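Local atomic coordinates of 11R-lipoxygenase (Gersemia fruticosa, PDB entry 3VF1), a protein that probably oxygenates polyunsaturated fatty acids at a non-heme iron centre, under the control of calcium. Residues S39-T52 / V78-G92. Sequence-based numbering, arbitrary orientation.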
loop_
_atom_site.group_PDB
_atom_site.type_symbol
_atom_site.label_atom_id
_atom_site.label_comp_id
_atom_site.label_asym_id
_atom_site.label_seq_id
_atom_site.Cartn_x
_atom_site.Cartn_y
_atom_site.Cartn_z
ATOM N N SER A 39 -33.691 13.191 -2.132
ATOM C CA SER A 39 -33.868 14.631 -2.260
ATOM C C SER A 39 -33.069 15.387 -1.202
ATOM O O SER A 39 -32.959 14.947 -0.058
ATOM C CB SER A 39 -35.347 14.994 -2.136
ATOM O OG SER A 39 -36.116 14.346 -3.134
ATOM N N VAL A 40 -32.519 16.531 -1.597
ATOM C CA VAL A 40 -31.751 17.373 -0.688
ATOM C C VAL A 40 -32.056 18.839 -0.957
ATOM O O VAL A 40 -32.778 19.169 -1.897
ATOM C CB VAL A 40 -30.236 17.149 -0.851
ATOM C CG1 VAL A 40 -29.874 15.703 -0.544
ATOM C CG2 VAL A 40 -29.790 17.532 -2.253
ATOM N N SER A 41 -31.508 19.713 -0.122
ATOM C CA SER A 41 -31.642 21.148 -0.325
ATOM C C SER A 41 -30.261 21.764 -0.528
ATOM O O SER A 41 -29.284 21.309 0.064
ATOM C CB SER A 41 -32.347 21.796 0.867
ATOM O OG SER A 41 -31.629 21.576 2.068
ATOM N N ILE A 42 -30.184 22.794 -1.365
ATOM C CA ILE A 42 -28.905 23.415 -1.689
ATOM C C ILE A 42 -28.918 24.928 -1.469
ATOM O O ILE A 42 -29.658 25.656 -2.130
ATOM C CB ILE A 42 -28.491 23.116 -3.148
ATOM C CG1 ILE A 42 -27.198 23.858 -3.492
ATOM C CG2 ILE A 42 -29.606 23.496 -4.116
ATOM C CD1 ILE A 42 -26.590 23.443 -4.811
ATOM N N LYS A 43 -28.099 25.393 -0.529
ATOM C CA LYS A 43 -27.964 26.822 -0.263
ATOM C C LYS A 43 -26.650 27.350 -0.824
ATOM O O LYS A 43 -25.571 26.947 -0.387
ATOM C CB LYS A 43 -28.029 27.106 1.239
ATOM C CG LYS A 43 -27.798 28.571 1.593
ATOM C CD LYS A 43 -28.021 28.850 3.074
ATOM C CE LYS A 43 -26.976 28.172 3.941
ATOM N NZ LYS A 43 -27.084 28.593 5.366
ATOM N N LEU A 44 -26.743 28.256 -1.790
ATOM C CA LEU A 44 -25.558 28.846 -2.398
ATOM C C LEU A 44 -25.012 29.956 -1.509
ATOM O O LEU A 44 -25.749 30.556 -0.727
ATOM C CB LEU A 44 -25.891 29.406 -3.780
ATOM C CG LEU A 44 -26.760 28.509 -4.665
ATOM C CD1 LEU A 44 -26.791 29.033 -6.094
ATOM C CD2 LEU A 44 -26.270 27.072 -4.627
ATOM N N THR A 45 -23.715 30.224 -1.629
ATOM C CA THR A 45 -23.080 31.298 -0.874
ATOM C C THR A 45 -22.065 32.026 -1.745
ATOM O O THR A 45 -21.171 31.409 -2.323
ATOM C CB THR A 45 -22.372 30.770 0.385
ATOM O OG1 THR A 45 -23.330 30.154 1.254
ATOM C CG2 THR A 45 -21.679 31.904 1.125
ATOM N N GLY A 46 -22.209 33.343 -1.833
ATOM C CA GLY A 46 -21.337 34.149 -2.666
ATOM C C GLY A 46 -19.993 34.407 -2.014
ATOM O O GLY A 46 -19.832 34.223 -0.806
ATOM N N LYS A 47 -19.029 34.842 -2.816
ATOM C CA LYS A 47 -17.682 35.110 -2.327
ATOM C C LYS A 47 -17.689 36.155 -1.215
ATOM O O LYS A 47 -16.830 36.138 -0.332
ATOM C CB LYS A 47 -16.787 35.581 -3.476
ATOM C CG LYS A 47 -15.356 35.898 -3.062
ATOM C CD LYS A 47 -14.463 36.141 -4.271
ATOM C CE LYS A 47 -14.958 37.310 -5.110
ATOM N NZ LYS A 47 -14.075 37.574 -6.282
ATOM N N ASP A 48 -18.664 37.058 -1.256
ATOM C CA ASP A 48 -18.727 38.155 -0.296
ATOM C C ASP A 48 -19.767 37.926 0.800
ATOM O O ASP A 48 -20.172 38.867 1.482
ATOM C CB ASP A 48 -19.008 39.472 -1.023
ATOM C CG ASP A 48 -17.880 39.872 -1.958
ATOM O OD1 ASP A 48 -16.910 40.503 -1.489
ATOM O OD2 ASP A 48 -17.962 39.554 -3.165
ATOM N N GLY A 49 -20.196 36.677 0.966
ATOM C CA GLY A 49 -21.065 36.311 2.072
ATOM C C GLY A 49 -22.540 36.237 1.723
ATOM O O GLY A 49 -23.324 35.636 2.458
ATOM N N ALA A 50 -22.925 36.848 0.608
ATOM C CA ALA A 50 -24.323 36.859 0.193
ATOM C C ALA A 50 -24.803 35.439 -0.094
ATOM O O ALA A 50 -24.396 34.832 -1.080
ATOM C CB ALA A 50 -24.494 37.735 -1.036
ATOM N N GLU A 51 -25.667 34.913 0.771
ATOM C CA GLU A 51 -26.185 33.558 0.602
ATOM C C GLU A 51 -27.677 33.561 0.273
ATOM O O GLU A 51 -28.405 34.481 0.648
ATOM C CB GLU A 51 -25.919 32.716 1.854
ATOM C CG GLU A 51 -26.572 33.244 3.122
ATOM C CD GLU A 51 -26.266 32.385 4.334
ATOM O OE1 GLU A 51 -26.715 32.738 5.446
ATOM O OE2 GLU A 51 -25.574 31.357 4.174
ATOM N N THR A 52 -28.121 32.521 -0.427
ATOM C CA THR A 52 -29.506 32.420 -0.873
ATOM C C THR A 52 -30.328 31.600 0.115
ATOM O O THR A 52 -29.920 31.400 1.260
ATOM C CB THR A 52 -29.601 31.742 -2.252
ATOM O OG1 THR A 52 -29.547 30.318 -2.096
ATOM C CG2 THR A 52 -28.469 32.196 -3.157
ATOM N N VAL A 78 -32.130 35.022 -4.270
ATOM C CA VAL A 78 -31.280 36.175 -3.993
ATOM C C VAL A 78 -29.929 36.036 -4.685
ATOM O O VAL A 78 -29.260 35.013 -4.553
ATOM C CB VAL A 78 -31.049 36.341 -2.475
ATOM C CG1 VAL A 78 -29.956 37.368 -2.203
ATOM C CG2 VAL A 78 -32.345 36.734 -1.780
ATOM N N ASP A 79 -29.532 37.067 -5.423
ATOM C CA ASP A 79 -28.246 37.057 -6.110
ATOM C C ASP A 79 -27.100 37.080 -5.106
ATOM O O ASP A 79 -27.173 37.759 -4.081
ATOM C CB ASP A 79 -28.133 38.252 -7.057
ATOM C CG ASP A 79 -26.873 38.211 -7.904
ATOM O OD1 ASP A 79 -25.820 37.779 -7.393
ATOM O OD2 ASP A 79 -26.937 38.608 -9.085
ATOM N N VAL A 80 -26.042 36.335 -5.410
ATOM C CA VAL A 80 -24.893 36.227 -4.516
ATOM C C VAL A 80 -23.586 36.665 -5.180
ATOM O O VAL A 80 -22.583 36.886 -4.500
ATOM C CB VAL A 80 -24.728 34.783 -4.007
ATOM C CG1 VAL A 80 -26.014 34.306 -3.341
ATOM C CG2 VAL A 80 -24.336 33.855 -5.147
ATOM N N GLY A 81 -23.601 36.789 -6.503
ATOM C CA GLY A 81 -22.417 37.171 -7.250
ATOM C C GLY A 81 -21.632 35.951 -7.689
ATOM O O GLY A 81 -22.133 35.139 -8.465
ATOM N N GLU A 82 -20.401 35.823 -7.202
ATOM C CA GLU A 82 -19.602 34.628 -7.459
ATOM C C GLU A 82 -19.803 33.615 -6.342
ATOM O O GLU A 82 -19.617 33.932 -5.168
ATOM C CB GLU A 82 -18.117 34.975 -7.576
ATOM C CG GLU A 82 -17.753 35.734 -8.840
ATOM C CD GLU A 82 -16.303 35.535 -9.240
ATOM O OE1 GLU A 82 -15.430 35.556 -8.346
ATOM O OE2 GLU A 82 -16.038 35.351 -10.448
ATOM N N ILE A 83 -20.178 32.394 -6.711
ATOM C CA ILE A 83 -20.447 31.355 -5.728
ATOM C C ILE A 83 -19.135 30.743 -5.251
ATOM O O ILE A 83 -18.382 30.169 -6.039
ATOM C CB ILE A 83 -21.340 30.239 -6.301
ATOM C CG1 ILE A 83 -22.514 30.835 -7.084
ATOM C CG2 ILE A 83 -21.852 29.351 -5.173
ATOM C CD1 ILE A 83 -23.355 29.806 -7.801
ATOM N N ALA A 84 -18.865 30.875 -3.957
ATOM C CA ALA A 84 -17.629 30.364 -3.378
ATOM C C ALA A 84 -17.818 28.946 -2.853
ATOM O O ALA A 84 -16.882 28.147 -2.856
ATOM C CB ALA A 84 -17.159 31.281 -2.263
ATOM N N MET A 85 -19.030 28.638 -2.405
ATOM C CA MET A 85 -19.327 27.325 -1.852
ATOM C C MET A 85 -20.828 27.059 -1.844
ATOM O O MET A 85 -21.633 27.971 -2.025
ATOM C CB MET A 85 -18.780 27.221 -0.429
ATOM C CG MET A 85 -19.481 28.125 0.570
ATOM S SD MET A 85 -18.683 28.130 2.186
ATOM C CE MET A 85 -17.145 28.957 1.796
ATOM N N ILE A 86 -21.192 25.798 -1.636
ATOM C CA ILE A 86 -22.589 25.400 -1.542
ATOM C C ILE A 86 -22.781 24.552 -0.296
ATOM O O ILE A 86 -21.832 23.948 0.201
ATOM C CB ILE A 86 -23.030 24.580 -2.770
ATOM C CG1 ILE A 86 -22.359 23.204 -2.762
ATOM C CG2 ILE A 86 -22.708 25.334 -4.053
ATOM C CD1 ILE A 86 -22.732 22.324 -3.939
ATOM N N THR A 87 -24.008 24.509 0.207
ATOM C CA THR A 87 -24.325 23.684 1.364
ATOM C C THR A 87 -25.457 22.725 1.019
ATOM O O THR A 87 -26.460 23.121 0.429
ATOM C CB THR A 87 -24.732 24.540 2.575
ATOM O OG1 THR A 87 -23.730 25.537 2.817
ATOM C CG2 THR A 87 -24.891 23.673 3.814
ATOM N N LEU A 88 -25.286 21.461 1.391
ATOM C CA LEU A 88 -26.257 20.426 1.064
ATOM C C LEU A 88 -26.809 19.796 2.336
ATOM O O LEU A 88 -26.063 19.513 3.272
ATOM C CB LEU A 88 -25.607 19.360 0.183
ATOM C CG LEU A 88 -25.177 19.848 -1.202
ATOM C CD1 LEU A 88 -24.208 18.867 -1.844
ATOM C CD2 LEU A 88 -26.393 20.059 -2.093
ATOM N N LYS A 89 -28.120 19.586 2.363
ATOM C CA LYS A 89 -28.787 19.037 3.537
ATOM C C LYS A 89 -29.847 18.029 3.115
ATOM O O LYS A 89 -30.584 18.258 2.158
ATOM C CB LYS A 89 -29.434 20.166 4.345
ATOM C CG LYS A 89 -30.300 19.703 5.512
ATOM C CD LYS A 89 -29.469 19.106 6.634
ATOM C CE LYS A 89 -30.349 18.582 7.757
ATOM N NZ LYS A 89 -29.552 17.958 8.850
ATOM N N GLU A 90 -29.919 16.910 3.830
ATOM C CA GLU A 90 -30.913 15.889 3.531
ATOM C C GLU A 90 -32.309 16.499 3.599
ATOM O O GLU A 90 -32.696 17.089 4.607
ATOM C CB GLU A 90 -30.783 14.702 4.492
ATOM C CG GLU A 90 -31.200 14.993 5.926
ATOM C CD GLU A 90 -32.689 14.804 6.161
ATOM O OE1 GLU A 90 -33.381 14.302 5.249
ATOM O OE2 GLU A 90 -33.166 15.157 7.259
ATOM N N ASN A 91 -33.053 16.362 2.507
ATOM C CA ASN A 91 -34.380 16.949 2.395
ATOM C C ASN A 91 -35.424 15.865 2.154
ATOM O O ASN A 91 -36.590 16.156 1.885
ATOM C CB ASN A 91 -34.400 17.969 1.254
ATOM C CG ASN A 91 -35.744 18.655 1.102
ATOM O OD1 ASN A 91 -36.532 18.313 0.219
ATOM N ND2 ASN A 91 -36.013 19.629 1.965
ATOM N N GLY A 92 -34.999 14.610 2.263
ATOM C CA GLY A 92 -35.871 13.484 1.995
ATOM C C GLY A 92 -36.893 13.255 3.091
ATOM O O GLY A 92 -36.622 13.491 4.269
#
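Ser41 and Lys89, and two residues further along Lys43 and Thr87, form the hydrogen-bonded pairs of an antiparallel ladder between strands 40-46 and 83-90. Ser41 N reaches Lys89 O over 2.9 Å and Lys43 N reaches Thr87 O over 3.0 Å. Between these pairs, CA-H groups of Ile42 and Leu88 point at Thr87 O and Ser41 O. A classic beta bulge breaks the register near the end of strand 40-46: Ala84 and Met85 both face Thr45, whose N bonds to Met85 O and whose O accepts Ala84 N at 2.9 Å. Beyond it, Lys47 N donates to Glu82 O, just where the type I turn Gly46-Gly49 starts.

These are inner strands of one sheet of the PLAT beta sandwich, flanked by strands 55-57 and 130-134. The side chains of Ile42, Leu44, Ile86 and Leu88 share the face turned to the sandwich core, joined there by Ile83; Ile42 touches Ile24 of the facing sheet, Leu44 touches Ile106, and Ile83 and Ile86 touch Ile106 and Phe121. Leu88 CD2 lies beside Ile42 CB at 3.9 Å, the two side chains pointing the same way. Leu44 forks, CD1 resting on Ile83 CD1 (3.9 Å) and CD2 on Ile86 CG2. Ile86 CG1 sits between its backbone N and carbonyl carbon (chi1 70°), an orientation that sends CD1 to Ile42 CD1, 4.1 Å away. On the opposite face, Thr45 CB touches Met85 CG, and both residues touch Thr149 of helix 148-164.

At the exposed turn, Lys47 runs alongside Glu82, and its NZ meets OE1 of Glu82 at 3.2 Å from above the carboxylate plane, a salt bridge.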